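PDB 4PSR: alpha-fucosidase GH29 from Fusarium graminearum, which hydrolyses alpha-L-fucosides as a family 29 glycoside hydrolase, probably removing alpha-1,6-linked fucose from the innermost N-acetylglucosamine of glycoprotein glycans. Local coordinates for residues V244-Q247 and K248-E251; D204-W207 and F208-R212; A9-E12 and S13-K16; L191-L195 and G196-R200. All blocks are in the same frame, centred on the assembly; numbering follows the deposited sequence. Where two conformers were deposited one is given.

How the contacts relate
All four contacts are local, at or within helices of the TIM-barrel domain. Contact 1 is the middle piece: the start of helix 246-263 meets contact 2, on helix 200-218, where Asp245 N lies 3.0 Å from Asp204 OD1, and meets contact 3 where Glu246 OE1 lies 2.9 Å from Trp11 NE1. Contact 4 ends the preceding helix, 189-195, and touches contact 2 through Lys193 CG, 3.8 Å from Leu206 CD2. Contacts 3 and 4 are farthest apart, their centres about 30 Å from each other. A mannose touches contact 1 and a sodium ion contact 3, whereas fucose lies about 13 Å from the Trp207 side chain of contact 2.

Contact 1: residues V244-Q247 and K248-E251; sequences VDEQ and KRLE. With MAN (alpha-D-mannopyranose), chain D.
Arg249 reaches back along the first turn of helix 246-263 and grips the carbonyl oxygen of Val244 side-on with two nitrogens. Its NE lies 2.8 Å from Val244 O in a nearly straight bond (161°), while NH2 donates to the same oxygen at 3.2 Å, more bent. The acceptor sits in the guanidinium plane, so the pair fixes the rotation of that flat group, and a bend at chi3 (-86°) turns it back toward the start of the helix. One face of the guanidinium lies against Glu246 CA, and NH1 is satisfied by Gly277 O. The aliphatic part is packed too: Arg249 CG meets Val244 CG1 at 3.9 Å, the two buried side chains running past each other in opposite directions.

The other side of the turn is polar and wetter. Lys248 NZ forms a salt bridge with Glu251 OE1 at 3.0 Å and donates to a water that also binds Asp245 OD2. In the conformer given, the exposed Gln247 makes a weak bond from NE2 to Glu251 OE2, with amide and carboxylate planes 64° apart; a second water bonds to Glu251 OE2 and weakly to Gln247 NE2. Glu246 extends toward the glycan, its OE2 accepting from O2 of the mannose at 2.8 Å, and its OE1 from Trp11 NE1. Asp245 caps the start of the helix: OD2 accepts from Lys248 N at 3.3 Å, on its anti side but tilted from the carboxylate plane. This is a classical N-cap, here opening a helix of the TIM barrel beside a glycan attached to the protein.

Contact 2: residues D204-W207 and F208-R212; sequences DQLW and FDKHR
Within helix 200-218, which packs outside the parallel barrel of the catalytic domain, Trp207 and His211 form an edge-to-face (T-shaped) aromatic pair one turn apart. The imidazole edge points at the six-membered ring of the indole, with planes at 87° and His211 NE2 3.4 Å from Trp207 CZ2. Trp207 CG stands anti to its own nitrogen (chi1 178°), which presents a face of the indole to the imidazole edge; Phe252 stacks on the histidine from helix 246-263.

The other side-chain pairs are three or four residues apart, on a helix held by bonds such as Asp209 N to Gln205 O. Gln205 bends at chi2 (71°) to bring NE2 to Asp209 OD1 at 3.0 Å, the acceptor lying close to the plane of the amide. In the conformer given, Arg212 NH1 makes a salt bridge to that same oxygen at 2.7 Å from the opposite face of the carboxylate, so OD1 is held from both faces. The guanidinium of this conformer lies in turn over Phe208 CE2, the phenyl ring presenting its edge to the centre of the guanidinium face. The extended Lys210 chain crosses Leu206 at a slant, its CE 3.7 Å from Leu206 CG, and carries its ammonium to a salt bridge with Glu125.

Contact 3: residues A9-E12 and S13-K16; sequences ATWE and STDK. With NA (sodium ion), chain J.
A single backbone oxygen, Thr10 O, takes two bonds from one residue, Thr14, whose hydroxyl and amide arrive from opposite faces of the carbonyl plane. OG1 of Thr14 donates to Thr10 O at 2.8 Å, and Thr14 N does so at 3.1 Å, close to straight (167°). The hydroxyl can do this because chi1 (58°) places OG1 between the backbone nitrogen and the carbonyl carbon, folding it back onto the preceding turn.

Thr10 also serves as the N-cap. Its own OG1 accepts from Ser13 N at 3.0 Å and sits 3.1 Å from Ser13 CB, a snug fit at the first turn. Ser13 OG looks the other way and bonds to Glu8 N, just upstream, so serine and threonine together tie the start of the helix to the chain that leads into it. Trp11 turns away from this turn toward helix 246-263, where the ring packs on Leu250; Arg279 makes a cation-pi contact with it.

At the far end the chain supplies a metal ligand. Asp15 O binds the sodium ion at 2.4 Å, three waters bind it as well, and His17 O and Thr281 O complete the six ligands. The arrangement is that of a short, threonine-capped helix leading into a sodium site built from main-chain carbonyls and water.

Contact 4: residues L191-L195 and G196-R200; sequences LQKLL and GQLPR
Gln192 O receives the amide of Gln197 across the end of helix 189-195, and this main-chain bond defines the turn. Gln197 N lies 2.9 Å from Gln192 O and the bond is nearly straight (170°). Gly196 between them has positive phi (68°), which with the bond back to Gln192 O makes a Schellman motif that ends the helix and turns the chain aside.

Packing contacts cover the same turn. The two glutamine side chains cross at about a right angle, with Gln192 CG 3.9 Å from Gln197 CB. Leu198 folds back over the helix and divides its methyls: CD1 rests 3.9 Å from Lys193 CA, whereas CD2 meets Gln192 OE1 at 3.6 Å.

The polar ends bond to residues outside the turn. A water accepts from Gln197 NE2 and lies near Leu195 O; Gln197 NE2 also donates to Pro184 O and OE1 accepts from Thr186 N, while Gln192 NE2 reaches Thr186 O. Lys193 NZ forms a salt bridge with Glu139 and a hydrogen bond to Val137 O.

Leu194 packs the helix against helix 76-80, and past Leu198, whose amide bonds to Glu203, Pro199 stands at the N-cap of helix 200-218, making this turn the joint between two consecutive helices.

Contact 1: residues V244-Q247 and K248-E251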
loop_
_atom_site.group_PDB
_atom_site.type_symbol
_atom_site.label_atom_id
_atom_site.label_comp_id
_atom_site.label_asym_id
_atom_site.label_seq_id
_atom_site.Cartn_x
_atom_site.Cartn_y
_atom_site.Cartn_z
ATOM N N VAL A 244 -3.170 15.879 14.851
ATOM C CA VAL A 244 -2.690 17.162 14.337
ATOM C C VAL A 244 -3.879 18.119 14.267
ATOM O O VAL A 244 -4.987 17.740 13.915
ATOM C CB VAL A 244 -2.036 17.008 12.915
ATOM C CG1 VAL A 244 -1.667 18.367 12.327
ATOM C CG2 VAL A 244 -0.830 16.081 12.972
ATOM N N ASP A 245 -3.650 19.369 14.630
ATOM C CA ASP A 245 -4.696 20.361 14.494
ATOM C C ASP A 245 -5.425 20.286 13.135
ATOM O O ASP A 245 -4.798 20.238 12.056
ATOM C CB ASP A 245 -4.089 21.740 14.694
ATOM C CG ASP A 245 -5.107 22.824 14.561
ATOM O OD1 ASP A 245 -5.911 22.963 15.506
ATOM O OD2 ASP A 245 -5.112 23.485 13.505
ATOM N N GLU A 246 -6.752 20.301 13.155
ATOM C CA GLU A 246 -7.551 20.140 11.971
ATOM C C GLU A 246 -7.277 21.186 10.901
ATOM O O GLU A 246 -7.201 20.861 9.720
ATOM C CB GLU A 246 -9.054 20.144 12.327
ATOM C CG GLU A 246 -9.957 19.857 11.151
ATOM C CD GLU A 246 -11.412 20.188 11.397
ATOM O OE1 GLU A 246 -12.256 19.453 10.869
ATOM O OE2 GLU A 246 -11.705 21.189 12.082
ATOM N N GLN A 247 -7.119 22.437 11.326
ATOM C CA GLN A 247 -6.837 23.533 10.418
ATOM C C GLN A 247 -5.539 23.268 9.642
ATOM O O GLN A 247 -5.455 23.502 8.437
ATOM C CB GLN A 247 -6.749 24.859 11.192
ATOM C CG GLN A 247 -6.453 26.058 10.337
ATOM C CD GLN A 247 -6.755 27.391 11.022
ATOM O OE1 GLN A 247 -6.986 27.456 12.232
ATOM N NE2 GLN A 247 -6.752 28.462 10.242
ATOM N N LYS A 248 -4.535 22.769 10.351
ATOM C CA LYS A 248 -3.230 22.497 9.747
ATOM C C LYS A 248 -3.312 21.324 8.759
ATOM O O LYS A 248 -2.681 21.348 7.683
ATOM C CB LYS A 248 -2.156 22.293 10.805
ATOM C CG LYS A 248 -1.819 23.605 11.588
ATOM C CD LYS A 248 -1.206 24.605 10.678
ATOM C CE LYS A 248 -0.951 25.927 11.334
ATOM N NZ LYS A 248 -2.061 26.842 11.069
ATOM N N ARG A 249 -4.093 20.303 9.093
ATOM C CA ARG A 249 -4.350 19.226 8.126
ATOM C C ARG A 249 -4.986 19.732 6.857
ATOM O O ARG A 249 -4.557 19.400 5.758
ATOM C CB ARG A 249 -5.208 18.151 8.783
ATOM C CG ARG A 249 -4.454 17.305 9.761
ATOM C CD ARG A 249 -5.333 16.262 10.387
ATOM N NE ARG A 249 -6.083 16.711 11.562
ATOM C CZ ARG A 249 -7.383 16.517 11.760
ATOM N NH1 ARG A 249 -8.181 16.024 10.836
ATOM N NH2 ARG A 249 -7.912 16.890 12.920
ATOM N N LEU A 250 -5.989 20.588 6.994
ATOM C CA LEU A 250 -6.683 21.138 5.854
ATOM C C LEU A 250 -5.778 22.066 5.039
ATOM O O LEU A 250 -5.873 22.096 3.810
ATOM C CB LEU A 250 -7.945 21.898 6.298
ATOM C CG LEU A 250 -9.085 20.981 6.717
ATOM C CD1 LEU A 250 -10.167 21.813 7.400
ATOM C CD2 LEU A 250 -9.650 20.296 5.484
ATOM N N GLU A 251 -4.902 22.810 5.720
ATOM C CA GLU A 251 -3.981 23.698 5.015
ATOM C C GLU A 251 -2.957 22.872 4.198
ATOM O O GLU A 251 -2.602 23.247 3.087
ATOM C CB GLU A 251 -3.293 24.628 6.019
ATOM C CG GLU A 251 -4.236 25.747 6.500
ATOM C CD GLU A 251 -3.745 26.510 7.708
ATOM O OE1 GLU A 251 -2.668 26.207 8.235
ATOM O OE2 GLU A 251 -4.471 27.436 8.141
HETATM C C1 MAN D . -11.201 20.599 15.942
HETATM C C2 MAN D . -11.226 22.121 15.775
HETATM C C3 MAN D . -12.671 22.618 15.960
HETATM C C4 MAN D . -13.620 21.878 14.980
HETATM C C5 MAN D . -13.495 20.348 15.216
HETATM C C6 MAN D . -14.280 19.480 14.226
HETATM O O2 MAN D . -10.844 22.456 14.455
HETATM O O3 MAN D . -12.760 24.020 15.817
HETATM O O4 MAN D . -14.961 22.288 15.198
HETATM O O5 MAN D . -12.092 19.950 15.087
HETATM O O6 MAN D . -13.982 18.091 14.501
HETATM O O HOH W 1 -4.062 26.210 12.930
HETATM O O HOH W 2 -7.572 27.353 7.840
#

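Contact 2: residues D204-W207 and F208-R212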
loop_
_atom_site.group_PDB
_atom_site.type_symbol
_atom_site.label_atom_id
_atom_site.label_comp_id
_atom_site.label_asym_id
_atom_site.label_seq_id
_atom_site.Cartn_x
_atom_site.Cartn_y
_atom_site.Cartn_z
ATOM N N ASP A 204 2.079 21.923 15.803
ATOM C CA ASP A 204 1.102 21.807 14.724
ATOM C C ASP A 204 1.550 22.626 13.509
ATOM O O ASP A 204 1.448 22.203 12.357
ATOM C CB ASP A 204 -0.311 22.217 15.200
ATOM C CG ASP A 204 -0.983 21.155 16.070
ATOM O OD1 ASP A 204 -0.888 19.955 15.737
ATOM O OD2 ASP A 204 -1.613 21.550 17.091
ATOM N N GLN A 205 2.057 23.821 13.758
ATOM C CA GLN A 205 2.574 24.639 12.686
ATOM C C GLN A 205 3.779 23.977 12.007
ATOM O O GLN A 205 3.879 24.030 10.767
ATOM C CB GLN A 205 2.952 26.046 13.215
ATOM C CG GLN A 205 3.488 26.976 12.142
ATOM C CD GLN A 205 2.394 27.418 11.179
ATOM O OE1 GLN A 205 1.383 27.983 11.602
ATOM N NE2 GLN A 205 2.583 27.184 9.888
ATOM N N LEU A 206 4.672 23.399 12.790
ATOM C CA LEU A 206 5.861 22.726 12.284
ATOM C C LEU A 206 5.468 21.507 11.456
ATOM O O LEU A 206 6.138 21.208 10.441
ATOM C CB LEU A 206 6.799 22.361 13.441
ATOM C CG LEU A 206 8.107 21.678 13.057
ATOM C CD1 LEU A 206 8.970 22.596 12.190
ATOM C CD2 LEU A 206 8.886 21.270 14.300
ATOM N N TRP A 207 4.392 20.812 11.814
ATOM C CA TRP A 207 3.941 19.655 11.022
ATOM C C TRP A 207 3.655 20.088 9.595
ATOM O O TRP A 207 4.096 19.456 8.619
ATOM C CB TRP A 207 2.692 19.040 11.665
ATOM C CG TRP A 207 2.116 17.876 10.889
ATOM C CD1 TRP A 207 2.432 16.554 11.030
ATOM C CD2 TRP A 207 1.119 17.953 9.867
ATOM N NE1 TRP A 207 1.697 15.801 10.125
ATOM C CE2 TRP A 207 0.900 16.629 9.390
ATOM C CE3 TRP A 207 0.406 19.007 9.288
ATOM C CZ2 TRP A 207 -0.041 16.340 8.393
ATOM C CZ3 TRP A 207 -0.512 18.723 8.290
ATOM C CH2 TRP A 207 -0.725 17.389 7.845
ATOM N N PHE A 208 2.913 21.183 9.469
ATOM C CA PHE A 208 2.595 21.768 8.180
ATOM C C PHE A 208 3.832 22.328 7.473
ATOM O O PHE A 208 4.054 22.052 6.280
ATOM C CB PHE A 208 1.538 22.878 8.295
ATOM C CG PHE A 208 1.366 23.656 7.030
ATOM C CD1 PHE A 208 0.508 23.213 6.042
ATOM C CD2 PHE A 208 2.085 24.808 6.796
ATOM C CE1 PHE A 208 0.367 23.913 4.847
ATOM C CE2 PHE A 208 1.942 25.494 5.612
ATOM C CZ PHE A 208 1.077 25.038 4.638
ATOM N N ASP A 209 4.656 23.073 8.206
ATOM C CA ASP A 209 5.817 23.723 7.591
ATOM C C ASP A 209 6.791 22.674 7.036
ATOM O O ASP A 209 7.414 22.878 5.996
ATOM C CB ASP A 209 6.554 24.619 8.583
ATOM C CG ASP A 209 5.784 25.889 8.931
ATOM O OD1 ASP A 209 4.848 26.247 8.203
ATOM O OD2 ASP A 209 6.173 26.535 9.923
ATOM N N LYS A 210 6.944 21.547 7.734
ATOM C CA LYS A 210 7.784 20.455 7.245
ATOM C C LYS A 210 7.246 19.909 5.918
ATOM O O LYS A 210 7.999 19.728 4.928
ATOM C CB LYS A 210 7.888 19.351 8.294
ATOM C CG LYS A 210 8.842 19.658 9.428
ATOM C CD LYS A 210 8.678 18.664 10.579
ATOM C CE LYS A 210 9.794 18.785 11.602
ATOM N NZ LYS A 210 9.650 17.701 12.613
ATOM N N HIS A 211 5.949 19.594 5.871
ATOM C CA HIS A 211 5.341 19.156 4.616
ATOM C C HIS A 211 5.526 20.163 3.485
ATOM O O HIS A 211 5.911 19.795 2.381
ATOM C CB HIS A 211 3.836 18.965 4.763
ATOM C CG HIS A 211 3.393 17.607 5.183
ATOM N ND1 HIS A 211 3.928 16.454 4.646
ATOM C CD2 HIS A 211 2.409 17.218 6.027
ATOM C CE1 HIS A 211 3.282 15.413 5.137
ATOM N NE2 HIS A 211 2.352 15.847 5.978
ATOM N N ARG A 212 5.237 21.425 3.762
ATOM C CA ARG A 212 5.302 22.477 2.755
ATOM C C ARG A 212 6.710 22.620 2.168
ATOM O O ARG A 212 6.891 22.706 0.948
ATOM C CB ARG A 212 4.846 23.809 3.359
ATOM C CG ARG A 212 5.196 25.016 2.498
ATOM C CD ARG A 212 4.404 26.256 2.865
ATOM N NE ARG A 212 4.654 26.632 4.246
ATOM C CZ ARG A 212 4.216 27.743 4.821
ATOM N NH1 ARG A 212 4.505 27.973 6.091
ATOM N NH2 ARG A 212 3.487 28.612 4.136
#

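Contact 3: residues A9-E12 and S13-K16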
loop_
_atom_site.group_PDB
_atom_site.type_symbol
_atom_site.label_atom_id
_atom_site.label_comp_id
_atom_site.label_asym_id
_atom_site.label_seq_id
_atom_site.Cartn_x
_atom_site.Cartn_y
_atom_site.Cartn_z
ATOM N N ALA A 9 -8.776 25.546 2.266
ATOM C CA ALA A 9 -8.570 24.687 3.418
ATOM C C ALA A 9 -9.890 24.341 4.127
ATOM O O ALA A 9 -10.121 24.713 5.287
ATOM C CB ALA A 9 -7.600 25.323 4.377
ATOM N N THR A 10 -10.741 23.602 3.410
ATOM C CA THR A 10 -11.983 23.044 3.942
ATOM C C THR A 10 -12.177 21.616 3.443
ATOM O O THR A 10 -11.610 21.211 2.413
ATOM C CB THR A 10 -13.228 23.832 3.477
ATOM O OG1 THR A 10 -13.423 23.644 2.069
ATOM C CG2 THR A 10 -13.078 25.317 3.759
ATOM N N TRP A 11 -12.982 20.834 4.148
ATOM C CA TRP A 11 -13.217 19.451 3.713
ATOM C C TRP A 11 -13.956 19.440 2.384
ATOM O O TRP A 11 -13.631 18.679 1.480
ATOM C CB TRP A 11 -13.979 18.655 4.769
ATOM C CG TRP A 11 -13.181 18.454 6.010
ATOM C CD1 TRP A 11 -13.462 18.940 7.263
ATOM C CD2 TRP A 11 -11.936 17.754 6.131
ATOM N NE1 TRP A 11 -12.473 18.576 8.151
ATOM C CE2 TRP A 11 -11.528 17.843 7.479
ATOM C CE3 TRP A 11 -11.137 17.044 5.234
ATOM C CZ2 TRP A 11 -10.349 17.272 7.942
ATOM C CZ3 TRP A 11 -9.970 16.482 5.700
ATOM C CH2 TRP A 11 -9.589 16.592 7.038
ATOM N N GLU A 12 -14.923 20.331 2.226
ATOM C CA GLU A 12 -15.750 20.304 1.055
ATOM C C GLU A 12 -14.953 20.682 -0.209
ATOM O O GLU A 12 -15.152 20.100 -1.273
ATOM C CB GLU A 12 -16.983 21.187 1.309
ATOM C CG GLU A 12 -16.665 22.627 1.823
ATOM C CD GLU A 12 -16.545 22.815 3.370
ATOM O OE1 GLU A 12 -16.329 21.854 4.180
ATOM O OE2 GLU A 12 -16.657 23.998 3.780
ATOM N N SER A 13 -14.010 21.612 -0.079
ATOM C CA SER A 13 -13.162 22.002 -1.210
ATOM C C SER A 13 -12.159 20.885 -1.585
ATOM O O SER A 13 -12.050 20.500 -2.745
ATOM C CB SER A 13 -12.372 23.267 -0.863
ATOM O OG SER A 13 -11.550 23.660 -1.952
ATOM N N THR A 14 -11.467 20.376 -0.569
ATOM C CA THR A 14 -10.435 19.361 -0.800
ATOM C C THR A 14 -11.037 18.020 -1.229
ATOM O O THR A 14 -10.362 17.255 -1.908
ATOM C CB THR A 14 -9.497 19.205 0.406
ATOM O OG1 THR A 14 -10.231 18.864 1.580
ATOM C CG2 THR A 14 -8.687 20.485 0.674
ATOM N N ASP A 15 -12.308 17.753 -0.896
ATOM C CA ASP A 15 -12.990 16.521 -1.308
ATOM C C ASP A 15 -12.970 16.384 -2.823
ATOM O O ASP A 15 -13.005 15.263 -3.365
ATOM C CB ASP A 15 -14.477 16.507 -0.872
ATOM C CG ASP A 15 -14.697 16.140 0.601
ATOM O OD1 ASP A 15 -13.806 15.617 1.313
ATOM O OD2 ASP A 15 -15.835 16.374 1.076
ATOM N N LYS A 16 -12.951 17.501 -3.540
ATOM C CA LYS A 16 -13.025 17.443 -4.991
ATOM C C LYS A 16 -11.743 16.917 -5.671
ATOM O O LYS A 16 -11.741 16.600 -6.856
ATOM C CB LYS A 16 -13.417 18.806 -5.562
ATOM C CG LYS A 16 -14.798 19.258 -5.067
ATOM C CD LYS A 16 -15.326 20.475 -5.823
ATOM C CE LYS A 16 -15.835 20.110 -7.216
ATOM N NZ LYS A 16 -16.987 19.158 -7.187
HETATM NA NA NA J . -12.449 13.243 -4.577
HETATM O O HOH W 3 -13.039 14.012 -6.760
HETATM O O HOH W 4 -11.773 11.013 -5.457
HETATM O O HOH W 5 -14.770 12.585 -4.155
#

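Contact 4: residues L191-L195 and G196-R200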
loop_
_atom_site.group_PDB
_atom_site.type_symbol
_atom_site.label_atom_id
_atom_site.label_comp_id
_atom_site.label_asym_id
_atom_site.label_seq_id
_atom_site.Cartn_x
_atom_site.Cartn_y
_atom_site.Cartn_z
ATOM N N LEU A 191 16.725 21.298 21.114
ATOM C CA LEU A 191 16.462 19.919 21.459
ATOM C C LEU A 191 14.966 19.633 21.631
ATOM O O LEU A 191 14.496 18.550 21.279
ATOM C CB LEU A 191 17.261 19.503 22.702
ATOM C CG LEU A 191 17.285 17.998 23.008
ATOM C CD1 LEU A 191 17.820 17.171 21.846
ATOM C CD2 LEU A 191 18.090 17.752 24.282
ATOM N N GLN A 192 14.209 20.594 22.140
ATOM C CA GLN A 192 12.766 20.445 22.215
ATOM C C GLN A 192 12.161 20.169 20.844
ATOM O O GLN A 192 11.211 19.398 20.731
ATOM C CB GLN A 192 12.116 21.682 22.800
ATOM C CG GLN A 192 12.329 21.912 24.300
ATOM C CD GLN A 192 11.710 23.222 24.758
ATOM O OE1 GLN A 192 11.224 24.013 23.953
ATOM N NE2 GLN A 192 11.744 23.465 26.060
ATOM N N LYS A 193 12.697 20.805 19.812
ATOM C CA LYS A 193 12.181 20.587 18.461
ATOM C C LYS A 193 12.405 19.129 18.025
ATOM O O LYS A 193 11.506 18.500 17.463
ATOM C CB LYS A 193 12.812 21.540 17.454
ATOM C CG LYS A 193 12.240 21.401 16.030
ATOM C CD LYS A 193 12.886 22.392 15.054
ATOM C CE LYS A 193 12.506 23.843 15.353
ATOM N NZ LYS A 193 13.262 24.734 14.433
ATOM N N LEU A 194 13.581 18.581 18.269
ATOM C CA LEU A 194 13.844 17.172 17.945
ATOM C C LEU A 194 12.858 16.228 18.654
ATOM O O LEU A 194 12.293 15.303 18.044
ATOM C CB LEU A 194 15.276 16.775 18.284
ATOM C CG LEU A 194 15.647 15.337 17.903
ATOM C CD1 LEU A 194 15.822 15.152 16.393
ATOM C CD2 LEU A 194 16.903 14.914 18.658
ATOM N N LEU A 195 12.666 16.481 19.948
ATOM C CA LEU A 195 11.984 15.562 20.852
ATOM C C LEU A 195 10.482 15.848 21.008
ATOM O O LEU A 195 9.824 15.227 21.846
ATOM C CB LEU A 195 12.682 15.572 22.223
ATOM C CG LEU A 195 14.145 15.162 22.210
ATOM C CD1 LEU A 195 14.797 15.282 23.575
ATOM C CD2 LEU A 195 14.296 13.735 21.726
ATOM N N GLY A 196 9.943 16.761 20.218
ATOM C CA GLY A 196 8.514 17.031 20.220
ATOM C C GLY A 196 8.013 17.674 21.505
ATOM O O GLY A 196 6.887 17.380 21.924
ATOM N N GLN A 197 8.828 18.537 22.119
ATOM C CA GLN A 197 8.501 19.193 23.383
ATOM C C GLN A 197 8.175 20.675 23.236
ATOM O O GLN A 197 8.078 21.369 24.232
ATOM C CB GLN A 197 9.666 19.026 24.360
ATOM C CG GLN A 197 9.870 17.605 24.834
ATOM C CD GLN A 197 11.007 17.461 25.823
ATOM O OE1 GLN A 197 11.455 18.442 26.432
ATOM N NE2 GLN A 197 11.489 16.244 25.978
ATOM N N LEU A 198 8.028 21.178 22.020
ATOM C CA LEU A 198 7.659 22.579 21.842
ATOM C C LEU A 198 6.189 22.750 22.201
ATOM O O LEU A 198 5.456 21.769 22.283
ATOM C CB LEU A 198 7.883 23.025 20.390
ATOM C CG LEU A 198 9.322 23.002 19.881
ATOM C CD1 LEU A 198 9.335 23.185 18.372
ATOM C CD2 LEU A 198 10.125 24.089 20.558
ATOM N N PRO A 199 5.733 23.995 22.379
ATOM C CA PRO A 199 4.294 24.185 22.588
ATOM C C PRO A 199 3.485 23.580 21.451
ATOM O O PRO A 199 3.927 23.575 20.290
ATOM C CB PRO A 199 4.160 25.708 22.623
ATOM C CG PRO A 199 5.500 26.177 23.165
ATOM C CD PRO A 199 6.488 25.254 22.487
ATOM N N ARG A 200 2.285 23.066 21.719
ATOM C CA ARG A 200 1.524 22.343 20.690
ATOM C C ARG A 200 1.165 23.209 19.481
ATOM O O ARG A 200 1.161 22.708 18.360
ATOM C CB ARG A 200 0.254 21.657 21.250
ATOM C CG ARG A 200 -0.523 20.857 20.182
ATOM C CD ARG A 200 -1.526 19.865 20.776
ATOM N NE ARG A 200 -0.859 18.862 21.603
ATOM C CZ ARG A 200 -0.518 17.636 21.201
ATOM N NH1 ARG A 200 0.114 16.822 22.039
ATOM N NH2 ARG A 200 -0.819 17.214 19.988
HETATM O O HOH W 6 9.757 14.362 24.561
#